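Local coordinates for putative phosphatase (Clostridium difficile, PDB 3SD7), which is a putative phosphatase of the haloacid dehalogenase-like hydrolase family, probably hydrolysing phosphate esters, with its natural substrate not established, at residues E30-D35 / N125-L130; K49-S54 / E95-Y100; K182-V187 / K201-D206. One frame throughout, in Å; residues are numbered along the deposited sequence.

Contact 1 (E30-D35 / N125-L130); sequences EIVLFD and NGKILL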
ATOM      1  N   GLU A  30      14.829  13.022   7.422  1.00 34.07           N
ATOM      2  CA  GLU A  30      13.890  13.854   8.175  1.00 34.00           C
ATOM      3  C   GLU A  30      12.428  13.698   7.730  1.00 30.99           C
ATOM      4  O   GLU A  30      11.515  14.050   8.474  1.00 28.04           O
ATOM      5  CB  GLU A  30      14.305  15.305   8.058  1.00 38.20           C
ATOM      6  CG  GLU A  30      15.694  15.558   8.598  1.00 44.41           C
ATOM      7  CD  GLU A  30      16.193  16.973   8.344  1.00 55.18           C
ATOM      8  OE1 GLU A  30      15.384  17.847   7.945  1.00 57.85           O
ATOM      9  OE2 GLU A  30      17.406  17.205   8.546  1.00 62.19           O
ATOM     10  N   ILE A  31      12.237  13.237   6.496  1.00 27.27           N
ATOM     11  CA  ILE A  31      10.913  13.031   5.912  1.00 25.94           C
ATOM     12  C   ILE A  31      10.854  11.569   5.455  1.00 24.20           C
ATOM     13  O   ILE A  31      11.678  11.147   4.634  1.00 23.98           O
ATOM     14  CB  ILE A  31      10.643  14.011   4.710  1.00 28.53           C
ATOM     15  CG1 ILE A  31      10.733  15.482   5.179  1.00 29.15           C
ATOM     16  CG2 ILE A  31       9.295  13.670   4.032  1.00 26.94           C
ATOM     17  CD1 ILE A  31      10.452  16.523   4.071  1.00 33.67           C
ATOM     18  N   VAL A  32       9.878  10.802   5.946  1.00 22.14           N
ATOM     19  CA  VAL A  32       9.765   9.383   5.617  1.00 19.74           C
ATOM     20  C   VAL A  32       8.387   9.139   5.036  1.00 20.59           C
ATOM     21  O   VAL A  32       7.363   9.457   5.670  1.00 21.33           O
ATOM     22  CB  VAL A  32       9.931   8.494   6.837  1.00 21.18           C
ATOM     23  CG1 VAL A  32       9.949   6.999   6.433  1.00 21.40           C
ATOM     24  CG2 VAL A  32      11.215   8.874   7.636  1.00 22.41           C
ATOM     25  N   LEU A  33       8.369   8.642   3.813  1.00 19.75           N
ATOM     26  CA  LEU A  33       7.136   8.316   3.136  1.00 18.84           C
ATOM     27  C   LEU A  33       6.912   6.814   3.216  1.00 18.93           C
ATOM     28  O   LEU A  33       7.857   6.031   3.098  1.00 20.33           O
ATOM     29  CB  LEU A  33       7.174   8.710   1.671  1.00 19.91           C
ATOM     30  CG  LEU A  33       7.159  10.176   1.319  1.00 22.99           C
ATOM     31  CD1 LEU A  33       8.450  10.861   1.688  1.00 30.00           C
ATOM     32  CD2 LEU A  33       6.851  10.336  -0.183  1.00 27.37           C
ATOM     33  N   PHE A  34       5.658   6.429   3.402  1.00 17.22           N
ATOM     34  CA  PHE A  34       5.263   5.048   3.437  1.00 15.78           C
ATOM     35  C   PHE A  34       4.142   4.728   2.447  1.00 17.18           C
ATOM     36  O   PHE A  34       3.205   5.491   2.317  1.00 17.54           O
ATOM     37  CB  PHE A  34       4.711   4.649   4.820  1.00 18.59           C
ATOM     38  CG  PHE A  34       5.708   4.663   5.921  1.00 18.91           C
ATOM     39  CD1 PHE A  34       6.323   3.471   6.323  1.00 19.92           C
ATOM     40  CD2 PHE A  34       5.982   5.834   6.628  1.00 19.97           C
ATOM     41  CE1 PHE A  34       7.218   3.466   7.356  1.00 24.61           C
ATOM     42  CE2 PHE A  34       6.903   5.807   7.692  1.00 20.99           C
ATOM     43  CZ  PHE A  34       7.505   4.634   8.036  1.00 23.54           C
ATOM     44  N   ASP A  35       4.250   3.597   1.759  1.00 17.24           N
ATOM     45  CA  ASP A  35       3.114   3.057   1.029  1.00 16.90           C
ATOM     46  C   ASP A  35       2.190   2.442   2.125  1.00 18.36           C
ATOM     47  O   ASP A  35       2.571   2.353   3.304  1.00 19.72           O
ATOM     48  CB  ASP A  35       3.554   2.049  -0.017  1.00 20.71           C
ATOM     49  CG  ASP A  35       2.556   1.964  -1.199  1.00 26.50           C
ATOM     50  OD1 ASP A  35       1.346   2.041  -0.965  1.00 22.27           O
ATOM     51  OD2 ASP A  35       2.998   1.851  -2.378  1.00 31.72           O
ATOM     52  N   ASN A 125      10.716  11.350  17.516  1.00 26.92           N
ATOM     53  CA  ASN A 125      12.022  11.871  17.164  1.00 28.00           C
ATOM     54  C   ASN A 125      11.911  13.074  16.236  1.00 27.88           C
ATOM     55  O   ASN A 125      12.924  13.619  15.791  1.00 30.60           O
ATOM     56  CB  ASN A 125      12.853  10.783  16.511  1.00 27.26           C
ATOM     57  CG  ASN A 125      14.296  11.215  16.218  1.00 28.41           C
ATOM     58  OD1 ASN A 125      14.741  11.050  15.078  1.00 32.71           O
ATOM     59  ND2 ASN A 125      15.025  11.720  17.211  1.00 28.53           N
ATOM     60  N   GLY A 126      10.689  13.503  15.965  1.00 26.78           N
ATOM     61  CA  GLY A 126      10.470  14.681  15.143  1.00 28.24           C
ATOM     62  C   GLY A 126      10.426  14.473  13.646  1.00 29.04           C
ATOM     63  O   GLY A 126      10.410  15.461  12.898  1.00 29.48           O
ATOM     64  N   LYS A 127      10.417  13.224  13.186  1.00 26.16           N
ATOM     65  CA  LYS A 127      10.377  12.982  11.742  1.00 26.84           C
ATOM     66  C   LYS A 127       9.002  13.294  11.197  1.00 24.22           C
ATOM     67  O   LYS A 127       7.998  13.136  11.888  1.00 26.15           O
ATOM     68  CB  LYS A 127      10.764  11.550  11.420  1.00 26.94           C
ATOM     69  CG  LYS A 127      12.191  11.287  11.810  1.00 31.89           C
ATOM     70  CD  LYS A 127      12.712   9.994  11.376  1.00 36.88           C
ATOM     71  CE  LYS A 127      14.083   9.739  12.030  1.00 34.55           C
ATOM     72  NZ  LYS A 127      15.164  10.767  11.817  1.00 36.60           N
ATOM     73  N   ILE A 128       8.969  13.793   9.959  1.00 24.85           N
ATOM     74  CA  ILE A 128       7.728  14.037   9.257  1.00 22.17           C
ATOM     75  C   ILE A 128       7.417  12.738   8.505  1.00 19.82           C
ATOM     76  O   ILE A 128       8.255  12.234   7.726  1.00 22.55           O
ATOM     77  CB  ILE A 128       7.884  15.186   8.257  1.00 23.32           C
ATOM     78  CG1 ILE A 128       8.104  16.487   9.022  1.00 29.26           C
ATOM     79  CG2 ILE A 128       6.608  15.294   7.403  1.00 24.30           C
ATOM     80  CD1 ILE A 128       8.537  17.643   8.142  1.00 36.95           C
ATOM     81  N   LEU A 129       6.231  12.198   8.775  1.00 20.08           N
ATOM     82  CA  LEU A 129       5.796  10.932   8.202  1.00 20.06           C
ATOM     83  C   LEU A 129       4.648  11.217   7.235  1.00 19.35           C
ATOM     84  O   LEU A 129       3.700  11.978   7.543  1.00 19.10           O
ATOM     85  CB  LEU A 129       5.341   9.990   9.300  1.00 19.65           C
ATOM     86  CG  LEU A 129       6.320   9.796  10.464  1.00 21.76           C
ATOM     87  CD1 LEU A 129       5.760   8.767  11.465  1.00 22.45           C
ATOM     88  CD2 LEU A 129       7.694   9.361   9.952  1.00 21.04           C
ATOM     89  N   LEU A 130       4.747  10.622   6.062  1.00 19.26           N
ATOM     90  CA  LEU A 130       3.744  10.806   5.024  1.00 17.81           C
ATOM     91  C   LEU A 130       3.322   9.465   4.458  1.00 17.92           C
ATOM     92  O   LEU A 130       4.099   8.510   4.460  1.00 18.06           O
ATOM     93  CB  LEU A 130       4.355  11.626   3.890  1.00 18.76           C
ATOM     94  CG  LEU A 130       5.029  12.973   4.214  1.00 19.15           C
ATOM     95  CD1 LEU A 130       5.747  13.563   2.965  1.00 22.93           C
ATOM     96  CD2 LEU A 130       4.032  13.948   4.798  1.00 18.85           C
TER
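L130 packs across a parallel strand pair against I31 and L33, two residues on the same face of the sheet. Its CB lies 4.1 Å from both L33 CG and V32 O. CG, turned anti to the carbonyl carbon (chi1 -53°), then directs the branch back along the partner strand to CD1, which does the touching. It meets I31 CG2 at 3.7 Å and L33 CG at 4.0 Å, wedged between two successive residues of that face. V175 and C179 of helix 168-179 also touch L130.

Within the sheet, the backbone ladder links E30-F34 to I128-L130 by four bonds. I128 N donates to E30 O, V32 N to I128 O at 2.8 Å, L130 N to V32 O, and F34 N to L130 O at 2.8 Å. Their N-H...O angles run from 154° to 168°, and the strand segments run nearly parallel. On the other face V32 CB meets L129 CD2 at 3.9 Å, and the F34 ring has L130 O at its edge, in plane; L119 and L122 of helix 115-124 pack on F34.

Strand 31-34 is central in the parallel sheet, bonded on its other side to strand 187-191. It leads directly into D35, whose carboxylate is held by K168 and T133. Such a buried strand running into a DxDx(T/V)-like sequence is characteristic of the Rossmann-like core of the haloacid dehalogenase fold.

Contact 2 (K49-S54 / E95-Y100); sequences KSIQYS and EKYREY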
ATOM      1  N   LYS A  49     -12.202 -11.526   0.764  1.00 36.02           N
ATOM      2  CA  LYS A  49     -13.630 -11.688   1.072  1.00 38.07           C
ATOM      3  C   LYS A  49     -14.524 -10.961   0.063  1.00 39.58           C
ATOM      4  O   LYS A  49     -15.633 -11.439  -0.248  1.00 43.15           O
ATOM      5  CB  LYS A  49     -13.943 -11.277   2.495  1.00 39.03           C
ATOM      6  CG  LYS A  49     -13.432 -12.259   3.502  1.00 41.44           C
ATOM      7  CD  LYS A  49     -13.815 -11.876   4.900  1.00 44.07           C
ATOM      8  CE  LYS A  49     -13.435 -12.974   5.878  1.00 47.29           C
ATOM      9  NZ  LYS A  49     -13.845 -12.645   7.256  1.00 53.66           N
ATOM     10  N   SER A  50     -14.043  -9.831  -0.452  1.00 37.07           N
ATOM     11  CA  SER A  50     -14.774  -9.072  -1.466  1.00 38.71           C
ATOM     12  C   SER A  50     -14.838  -9.870  -2.754  1.00 39.57           C
ATOM     13  O   SER A  50     -15.894  -9.946  -3.379  1.00 43.17           O
ATOM     14  CB  SER A  50     -14.141  -7.706  -1.717  1.00 36.80           C
ATOM     15  OG  SER A  50     -14.150  -6.907  -0.548  1.00 38.50           O
ATOM     16  N   ILE A  51     -13.711 -10.470  -3.160  1.00 37.59           N
ATOM     17  CA  ILE A  51     -13.701 -11.325  -4.344  1.00 39.18           C
ATOM     18  C   ILE A  51     -14.617 -12.532  -4.146  1.00 41.60           C
ATOM     19  O   ILE A  51     -15.403 -12.880  -5.036  1.00 44.43           O
ATOM     20  CB  ILE A  51     -12.260 -11.799  -4.710  1.00 37.21           C
ATOM     21  CG1 ILE A  51     -11.403 -10.593  -5.065  1.00 36.44           C
ATOM     22  CG2 ILE A  51     -12.311 -12.783  -5.877  1.00 37.71           C
ATOM     23  CD1 ILE A  51      -9.920 -10.903  -5.343  1.00 32.99           C
ATOM     24  N   GLN A  52     -14.522 -13.176  -2.984  1.00 42.77           N
ATOM     25  CA  GLN A  52     -15.346 -14.339  -2.664  1.00 45.59           C
ATOM     26  C   GLN A  52     -16.834 -14.007  -2.781  1.00 48.47           C
ATOM     27  O   GLN A  52     -17.625 -14.774  -3.358  1.00 49.87           O
ATOM     28  CB  GLN A  52     -15.043 -14.828  -1.242  1.00 46.26           C
ATOM     29  CG  GLN A  52     -15.714 -16.163  -0.853  1.00 50.84           C
ATOM     30  CD  GLN A  52     -15.444 -16.544   0.593  1.00 48.24           C
ATOM     31  OE1 GLN A  52     -15.690 -15.760   1.503  1.00 50.74           O
ATOM     32  NE2 GLN A  52     -14.946 -17.748   0.807  1.00 55.77           N
ATOM     33  N   TYR A  53     -17.210 -12.864  -2.220  1.00 48.04           N
ATOM     34  CA  TYR A  53     -18.588 -12.392  -2.271  1.00 51.11           C
ATOM     35  C   TYR A  53     -19.047 -12.187  -3.715  1.00 52.04           C
ATOM     36  O   TYR A  53     -20.186 -12.541  -4.071  1.00 55.25           O
ATOM     37  CB  TYR A  53     -18.718 -11.084  -1.475  1.00 50.89           C
ATOM     38  CG  TYR A  53     -20.068 -10.414  -1.582  1.00 55.13           C
ATOM     39  CD1 TYR A  53     -21.144 -10.848  -0.812  1.00 61.34           C
ATOM     40  CD2 TYR A  53     -20.264  -9.327  -2.436  1.00 56.49           C
ATOM     41  CE1 TYR A  53     -22.381 -10.229  -0.896  1.00 65.39           C
ATOM     42  CE2 TYR A  53     -21.507  -8.694  -2.523  1.00 60.14           C
ATOM     43  CZ  TYR A  53     -22.555  -9.154  -1.753  1.00 65.55           C
ATOM     44  OH  TYR A  53     -23.786  -8.540  -1.834  1.00 66.65           O
ATOM     45  N   SER A  54     -18.167 -11.628  -4.546  1.00 50.34           N
ATOM     46  CA  SER A  54     -18.491 -11.388  -5.940  1.00 52.05           C
ATOM     47  C   SER A  54     -18.669 -12.730  -6.636  1.00 54.70           C
ATOM     48  O   SER A  54     -19.728 -12.992  -7.220  1.00 57.18           O
ATOM     49  CB  SER A  54     -17.427 -10.542  -6.626  1.00 50.67           C
ATOM     50  OG  SER A  54     -17.796 -10.283  -7.969  1.00 51.89           O
ATOM     51  N   GLU A  95     -18.507  -4.748  -9.693  1.00 57.53           N
ATOM     52  CA  GLU A  95     -19.495  -4.008  -8.919  1.00 59.78           C
ATOM     53  C   GLU A  95     -19.798  -4.727  -7.603  1.00 57.61           C
ATOM     54  O   GLU A  95     -19.906  -4.082  -6.552  1.00 57.04           O
ATOM     55  CB  GLU A  95     -20.787  -3.786  -9.733  1.00 64.55           C
ATOM     56  CG  GLU A  95     -21.780  -2.762  -9.125  1.00 71.56           C
ATOM     57  CD  GLU A  95     -22.647  -3.300  -7.971  1.00 78.26           C
ATOM     58  OE1 GLU A  95     -22.691  -4.534  -7.759  1.00 82.69           O
ATOM     59  OE2 GLU A  95     -23.310  -2.480  -7.292  1.00 80.31           O
ATOM     60  N   LYS A  96     -19.934  -6.053  -7.659  1.00 55.97           N
ATOM     61  CA  LYS A  96     -20.228  -6.836  -6.452  1.00 55.86           C
ATOM     62  C   LYS A  96     -19.058  -6.775  -5.472  1.00 51.87           C
ATOM     63  O   LYS A  96     -19.260  -6.669  -4.256  1.00 50.53           O
ATOM     64  CB  LYS A  96     -20.580  -8.277  -6.803  1.00 57.51           C
ATOM     65  CG  LYS A  96     -21.870  -8.404  -7.607  1.00 62.47           C
ATOM     66  CD  LYS A  96     -23.064  -7.962  -6.800  1.00 67.10           C
ATOM     67  CE  LYS A  96     -24.320  -7.909  -7.646  1.00 72.54           C
ATOM     68  NZ  LYS A  96     -25.482  -7.459  -6.849  1.00 78.26           N
ATOM     69  N   TYR A  97     -17.839  -6.852  -6.007  1.00 50.11           N
ATOM     70  CA  TYR A  97     -16.638  -6.710  -5.191  1.00 46.83           C
ATOM     71  C   TYR A  97     -16.678  -5.370  -4.437  1.00 47.34           C
ATOM     72  O   TYR A  97     -16.505  -5.320  -3.217  1.00 46.00           O
ATOM     73  CB  TYR A  97     -15.391  -6.761  -6.077  1.00 45.32           C
ATOM     74  CG  TYR A  97     -14.116  -6.388  -5.347  1.00 40.91           C
ATOM     75  CD1 TYR A  97     -13.234  -7.358  -4.914  1.00 39.93           C
ATOM     76  CD2 TYR A  97     -13.808  -5.051  -5.072  1.00 40.50           C
ATOM     77  CE1 TYR A  97     -12.062  -7.023  -4.245  1.00 36.97           C
ATOM     78  CE2 TYR A  97     -12.627  -4.705  -4.386  1.00 37.25           C
ATOM     79  CZ  TYR A  97     -11.775  -5.699  -3.977  1.00 38.20           C
ATOM     80  OH  TYR A  97     -10.607  -5.394  -3.307  1.00 37.18           O
ATOM     81  N   ARG A  98     -16.907  -4.292  -5.183  1.00 49.49           N
ATOM     82  CA  ARG A  98     -16.934  -2.945  -4.611  1.00 51.00           C
ATOM     83  C   ARG A  98     -18.008  -2.786  -3.548  1.00 52.11           C
ATOM     84  O   ARG A  98     -17.785  -2.135  -2.527  1.00 51.89           O
ATOM     85  CB  ARG A  98     -17.120  -1.907  -5.711  1.00 53.30           C
ATOM     86  CG  ARG A  98     -15.926  -1.838  -6.651  1.00 55.88           C
ATOM     87  CD  ARG A  98     -16.114  -0.756  -7.693  1.00 65.00           C
ATOM     88  NE  ARG A  98     -14.925  -0.573  -8.527  1.00 69.33           N
ATOM     89  CZ  ARG A  98     -14.807   0.360  -9.472  1.00 75.09           C
ATOM     90  NH1 ARG A  98     -15.803   1.210  -9.714  1.00 80.00           N
ATOM     91  NH2 ARG A  98     -13.683   0.451 -10.177  1.00 76.57           N
ATOM     92  N   GLU A  99     -19.164  -3.393  -3.793  1.00 53.95           N
ATOM     93  CA  GLU A  99     -20.265  -3.363  -2.851  1.00 55.50           C
ATOM     94  C   GLU A  99     -19.822  -3.952  -1.510  1.00 52.26           C
ATOM     95  O   GLU A  99     -20.000  -3.323  -0.463  1.00 51.83           O
ATOM     96  CB  GLU A  99     -21.468  -4.131  -3.420  1.00 58.53           C
ATOM     97  CG  GLU A  99     -22.662  -4.204  -2.497  1.00 65.92           C
ATOM     98  CD  GLU A  99     -23.873  -4.855  -3.143  1.00 70.14           C
ATOM     99  OE1 GLU A  99     -23.748  -5.419  -4.252  1.00 69.44           O
ATOM    100  OE2 GLU A  99     -24.960  -4.794  -2.533  1.00 79.33           O
ATOM    101  N   TYR A 100     -19.231  -5.146  -1.542  1.00 49.54           N
ATOM    102  CA  TYR A 100     -18.780  -5.779  -0.306  1.00 48.14           C
ATOM    103  C   TYR A 100     -17.606  -5.007   0.305  1.00 44.98           C
ATOM    104  O   TYR A 100     -17.496  -4.889   1.523  1.00 44.75           O
ATOM    105  CB  TYR A 100     -18.363  -7.249  -0.529  1.00 47.36           C
ATOM    106  CG  TYR A 100     -17.909  -7.921   0.759  1.00 47.93           C
ATOM    107  CD1 TYR A 100     -18.774  -8.716   1.504  1.00 51.65           C
ATOM    108  CD2 TYR A 100     -16.621  -7.713   1.257  1.00 46.62           C
ATOM    109  CE1 TYR A 100     -18.356  -9.304   2.696  1.00 52.27           C
ATOM    110  CE2 TYR A 100     -16.199  -8.294   2.435  1.00 47.49           C
ATOM    111  CZ  TYR A 100     -17.067  -9.083   3.153  1.00 50.44           C
ATOM    112  OH  TYR A 100     -16.622  -9.640   4.326  1.00 52.82           O
TER
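S50 meets Y97 over its ring face between these two helices. S50 CB sits 3.6 Å from the centroid of the Y97 ring and 25° off the normal, displaced toward the rim: a CH-pi contact. The Y53 and Y100 rings meet obliquely, with centroids 5.4 Å apart and planes at 38°. Both tyrosines swing CG anti to the backbone N, which carries each ring across toward the opposing helix.

Apolar contacts fill in around the rings. I51 CG1 lies 3.7 Å from Y97 CD1, and Y53 CD2 approaches Y100 CB to 3.4 Å. The methylene carbons of K49 run obliquely across the phenol end of Y100, CB and CD each 3.6 Å from Y100 OH, before the extended chain leads away to pair with E45.

Polar atoms mostly meet carbon across the interface, and no hydrogen bond joins the two segments. K96 O lies at the edge of the Y53 ring, in plane and 3.4 Å from CD2. S50 OG stands at the edge of the Y100 ring, 3.2 Å from CD2, while its hydrogen bond goes to G46 O in its own helix. S54 OG, beside K96 CB, bonds to A93 O of helix 87-105, and Y100 OH bonds to E108.

The segment axes approach to 7.8 Å at 131° between their directions. The small S50 and S54 side chains are consistent with this close approach, since S50 with Y97 and S54 with K96 are the nearest CA pairs. Two helices inserted after the first core strand and packed in this way are consistent with the helical cap domain of haloacid dehalogenase-like hydrolases.

Contact 3 (K182-V187 / K201-D206); sequences KDKDKV and KKIGID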
ATOM      1  N   LYS A 182      13.081  21.107   0.151  1.00 59.58           N
ATOM      2  CA  LYS A 182      14.240  21.522  -0.623  1.00 64.18           C
ATOM      3  C   LYS A 182      15.322  20.435  -0.607  1.00 63.87           C
ATOM      4  O   LYS A 182      15.806  20.038  -1.674  1.00 67.01           O
ATOM      5  CB  LYS A 182      14.838  22.818  -0.094  1.00 67.45           C
ATOM      6  CG  LYS A 182      16.341  22.978  -0.436  1.00 73.19           C
ATOM      7  CD  LYS A 182      16.641  23.019  -1.955  1.00 76.89           C
ATOM      8  CE  LYS A 182      18.159  23.043  -2.236  1.00 80.75           C
ATOM      9  NZ  LYS A 182      18.497  23.322  -3.668  1.00 82.84           N
ATOM     10  N   ASP A 183      15.723  19.965   0.584  1.00 61.18           N
ATOM     11  CA  ASP A 183      16.802  18.966   0.647  1.00 58.59           C
ATOM     12  C   ASP A 183      16.248  17.584   0.488  1.00 53.07           C
ATOM     13  O   ASP A 183      15.965  16.900   1.497  1.00 49.32           O
ATOM     14  CB  ASP A 183      17.628  19.037   1.940  1.00 59.00           C
ATOM     15  CG  ASP A 183      18.885  18.126   1.893  1.00 61.60           C
ATOM     16  OD1 ASP A 183      19.106  17.402   0.886  1.00 59.45           O
ATOM     17  OD2 ASP A 183      19.665  18.130   2.865  1.00 68.74           O
ATOM     18  N   LYS A 184      16.121  17.140  -0.768  1.00 51.63           N
ATOM     19  CA  LYS A 184      15.605  15.793  -1.022  1.00 47.77           C
ATOM     20  C   LYS A 184      16.525  14.708  -0.474  1.00 44.92           C
ATOM     21  O   LYS A 184      16.094  13.592  -0.333  1.00 41.62           O
ATOM     22  CB  LYS A 184      15.266  15.552  -2.512  1.00 49.50           C
ATOM     23  CG  LYS A 184      13.891  16.092  -2.895  1.00 51.10           C
ATOM     24  CD  LYS A 184      13.767  16.523  -4.363  1.00 56.69           C
ATOM     25  CE  LYS A 184      13.831  15.381  -5.316  1.00 57.85           C
ATOM     26  NZ  LYS A 184      13.541  15.835  -6.714  1.00 56.97           N
ATOM     27  N   ASP A 185      17.772  15.036  -0.127  1.00 45.89           N
ATOM     28  CA  ASP A 185      18.662  14.015   0.451  1.00 46.29           C
ATOM     29  C   ASP A 185      18.194  13.517   1.828  1.00 42.35           C
ATOM     30  O   ASP A 185      18.593  12.441   2.257  1.00 44.08           O
ATOM     31  CB  ASP A 185      20.124  14.484   0.512  1.00 51.47           C
ATOM     32  CG  ASP A 185      20.824  14.428  -0.841  1.00 57.45           C
ATOM     33  OD1 ASP A 185      21.669  15.306  -1.096  1.00 65.70           O
ATOM     34  OD2 ASP A 185      20.529  13.520  -1.656  1.00 61.97           O
ATOM     35  N   LYS A 186      17.330  14.261   2.508  1.00 39.17           N
ATOM     36  CA  LYS A 186      16.851  13.824   3.813  1.00 38.11           C
ATOM     37  C   LYS A 186      15.482  13.139   3.684  1.00 32.89           C
ATOM     38  O   LYS A 186      14.773  13.005   4.667  1.00 30.37           O
ATOM     39  CB  LYS A 186      16.751  14.993   4.803  1.00 40.56           C
ATOM     40  CG  LYS A 186      18.043  15.763   5.076  1.00 50.25           C
ATOM     41  CD  LYS A 186      19.202  14.840   5.421  1.00 54.67           C
ATOM     42  CE  LYS A 186      20.192  15.506   6.381  1.00 62.01           C
ATOM     43  NZ  LYS A 186      20.682  16.825   5.911  1.00 67.52           N
ATOM     44  N   VAL A 187      15.119  12.730   2.462  1.00 30.01           N
ATOM     45  CA  VAL A 187      13.818  12.083   2.191  1.00 27.59           C
ATOM     46  C   VAL A 187      14.003  10.613   1.824  1.00 26.89           C
ATOM     47  O   VAL A 187      14.946  10.249   1.112  1.00 28.12           O
ATOM     48  CB  VAL A 187      13.039  12.800   1.026  1.00 27.66           C
ATOM     49  CG1 VAL A 187      11.661  12.199   0.868  1.00 27.37           C
ATOM     50  CG2 VAL A 187      12.884  14.318   1.286  1.00 29.62           C
ATOM     51  N   LYS A 201      13.007   6.362  -7.220  1.00 30.26           N
ATOM     52  CA  LYS A 201      14.106   6.654  -8.126  1.00 33.75           C
ATOM     53  C   LYS A 201      13.763   7.746  -9.142  1.00 34.75           C
ATOM     54  O   LYS A 201      14.619   8.585  -9.467  1.00 36.83           O
ATOM     55  CB  LYS A 201      14.624   5.368  -8.786  1.00 34.72           C
ATOM     56  CG  LYS A 201      15.334   4.498  -7.787  1.00 35.88           C
ATOM     57  CD  LYS A 201      15.978   3.280  -8.406  1.00 41.39           C
ATOM     58  CE  LYS A 201      16.745   2.534  -7.340  1.00 43.19           C
ATOM     59  NZ  LYS A 201      17.799   1.679  -7.896  1.00 46.47           N
ATOM     60  N   LYS A 202      12.518   7.780  -9.601  1.00 33.49           N
ATOM     61  CA  LYS A 202      12.099   8.820 -10.537  1.00 36.50           C
ATOM     62  C   LYS A 202      12.142  10.216  -9.898  1.00 36.00           C
ATOM     63  O   LYS A 202      12.424  11.211 -10.565  1.00 38.10           O
ATOM     64  CB  LYS A 202      10.703   8.544 -11.103  1.00 36.69           C
ATOM     65  CG  LYS A 202      10.646   7.453 -12.141  1.00 40.51           C
ATOM     66  CD  LYS A 202       9.213   7.187 -12.573  1.00 43.95           C
ATOM     67  CE  LYS A 202       9.130   6.067 -13.603  1.00 50.32           C
ATOM     68  NZ  LYS A 202       7.712   5.625 -13.801  1.00 53.74           N
ATOM     69  N   ILE A 203      11.886  10.268  -8.598  1.00 33.88           N
ATOM     70  CA  ILE A 203      11.860  11.498  -7.841  1.00 34.40           C
ATOM     71  C   ILE A 203      13.248  11.873  -7.323  1.00 37.26           C
ATOM     72  O   ILE A 203      13.509  13.043  -7.039  1.00 40.47           O
ATOM     73  CB  ILE A 203      10.849  11.370  -6.672  1.00 32.43           C
ATOM     74  CG1 ILE A 203       9.450  11.099  -7.232  1.00 31.82           C
ATOM     75  CG2 ILE A 203      10.855  12.626  -5.797  1.00 34.17           C
ATOM     76  CD1 ILE A 203       8.944  12.172  -8.194  1.00 36.34           C
ATOM     77  N   GLY A 204      14.143  10.897  -7.222  1.00 36.57           N
ATOM     78  CA  GLY A 204      15.501  11.143  -6.758  1.00 39.05           C
ATOM     79  C   GLY A 204      15.658  11.059  -5.252  1.00 37.48           C
ATOM     80  O   GLY A 204      16.426  11.815  -4.658  1.00 38.88           O
ATOM     81  N   ILE A 205      14.911  10.164  -4.626  1.00 33.13           N
ATOM     82  CA  ILE A 205      15.018   9.936  -3.200  1.00 31.46           C
ATOM     83  C   ILE A 205      15.402   8.480  -2.914  1.00 32.04           C
ATOM     84  O   ILE A 205      15.206   7.576  -3.760  1.00 32.59           O
ATOM     85  CB  ILE A 205      13.708  10.314  -2.441  1.00 28.80           C
ATOM     86  CG1 ILE A 205      12.518   9.494  -2.918  1.00 27.22           C
ATOM     87  CG2 ILE A 205      13.384  11.824  -2.648  1.00 29.58           C
ATOM     88  CD1 ILE A 205      11.246   9.771  -2.130  1.00 25.65           C
ATOM     89  N   ASP A 206      15.953   8.269  -1.721  1.00 31.08           N
ATOM     90  CA  ASP A 206      16.328   6.960  -1.241  1.00 30.56           C
ATOM     91  C   ASP A 206      15.084   6.102  -0.969  1.00 27.76           C
ATOM     92  O   ASP A 206      13.941   6.606  -0.944  1.00 24.39           O
ATOM     93  CB  ASP A 206      17.196   7.074   0.027  1.00 31.70           C
ATOM     94  CG  ASP A 206      18.629   7.542  -0.270  1.00 37.53           C
ATOM     95  OD1 ASP A 206      19.001   7.661  -1.457  1.00 38.16           O
ATOM     96  OD2 ASP A 206      19.400   7.781   0.696  1.00 39.38           O
TER
HETATM   97  O   HOH W   1      17.162  10.560  -0.394  1.00 20.73           O
HETATM   98  O   HOH W   2      18.236  12.042  -2.430  1.00 27.43           O
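V187 meets I205 through methyl and methine groups: V187 CB lies 3.8 Å from I205 CG2, and V187 CG1 is 3.9 Å from I205 CD1. The two side chains pass at a slant. In I205, CG1 occupies the crowded position between the backbone N and the carbonyl carbon (chi1 61°), which leaves CG2 anti to that carbon and beside V187. The same CG2 also touches K184 CB. On the more exposed side, K184 NZ lies 2.8 Å from I203 O at the end of helix 194-203, a weak and doubtful hydrogen bond, because K184 CE is almost equally close to that oxygen.

Waters link the backbones. Water 1 accepts from D206 N at 2.9 Å and lies 2.7 Å from V187 O, with K184 O also near, so that it bridges the start of strand 187-191 and that of strand 206-210. These are neighbouring parallel strands joined through helix 194-203, a beta-alpha-beta crossover, and the contact sits where its helix returns to the sheet. Water 2 lies 2.8 Å from D185 OD2 and 2.9 Å from G204 O.

Each backbone turn has its own support. G204, with positive phi, is the C-prime residue of a Schellman motif that ends the helix, in which I205 N bonds to A200 O. In the 182-187 segment, D183 OD1 accepts D185 N at 2.9 Å in an Asx turn; the donor comes from above the carboxylate plane, 44° out of it. I172 of helix 168-179 backs both I203 and I205, while D206 OD2 is bonded to Y29 and salt-bridged to K27.

In the fold
Contact 1 lies in the parallel sheet and contact 3 at the start of two of its strands, their centres 13 Å apart: K186 O lies 2.8 Å from E30 N, a probable hydrogen bond, and V187 CG1 packs at 3.6 Å against L33 CD1. Contact 1 is buried and relies on backbone bonding between strands; contact 3, partly buried, combines an apolar centre with waters and a lysine at its edge. Contact 2 is set apart, its centre 34 Å from that of contact 1 and on the opposite side of the chain's centre, joining helices through tyrosine packing. In sequence it is nested inside the loop closed by contact 1, consistent with a cap inserted there.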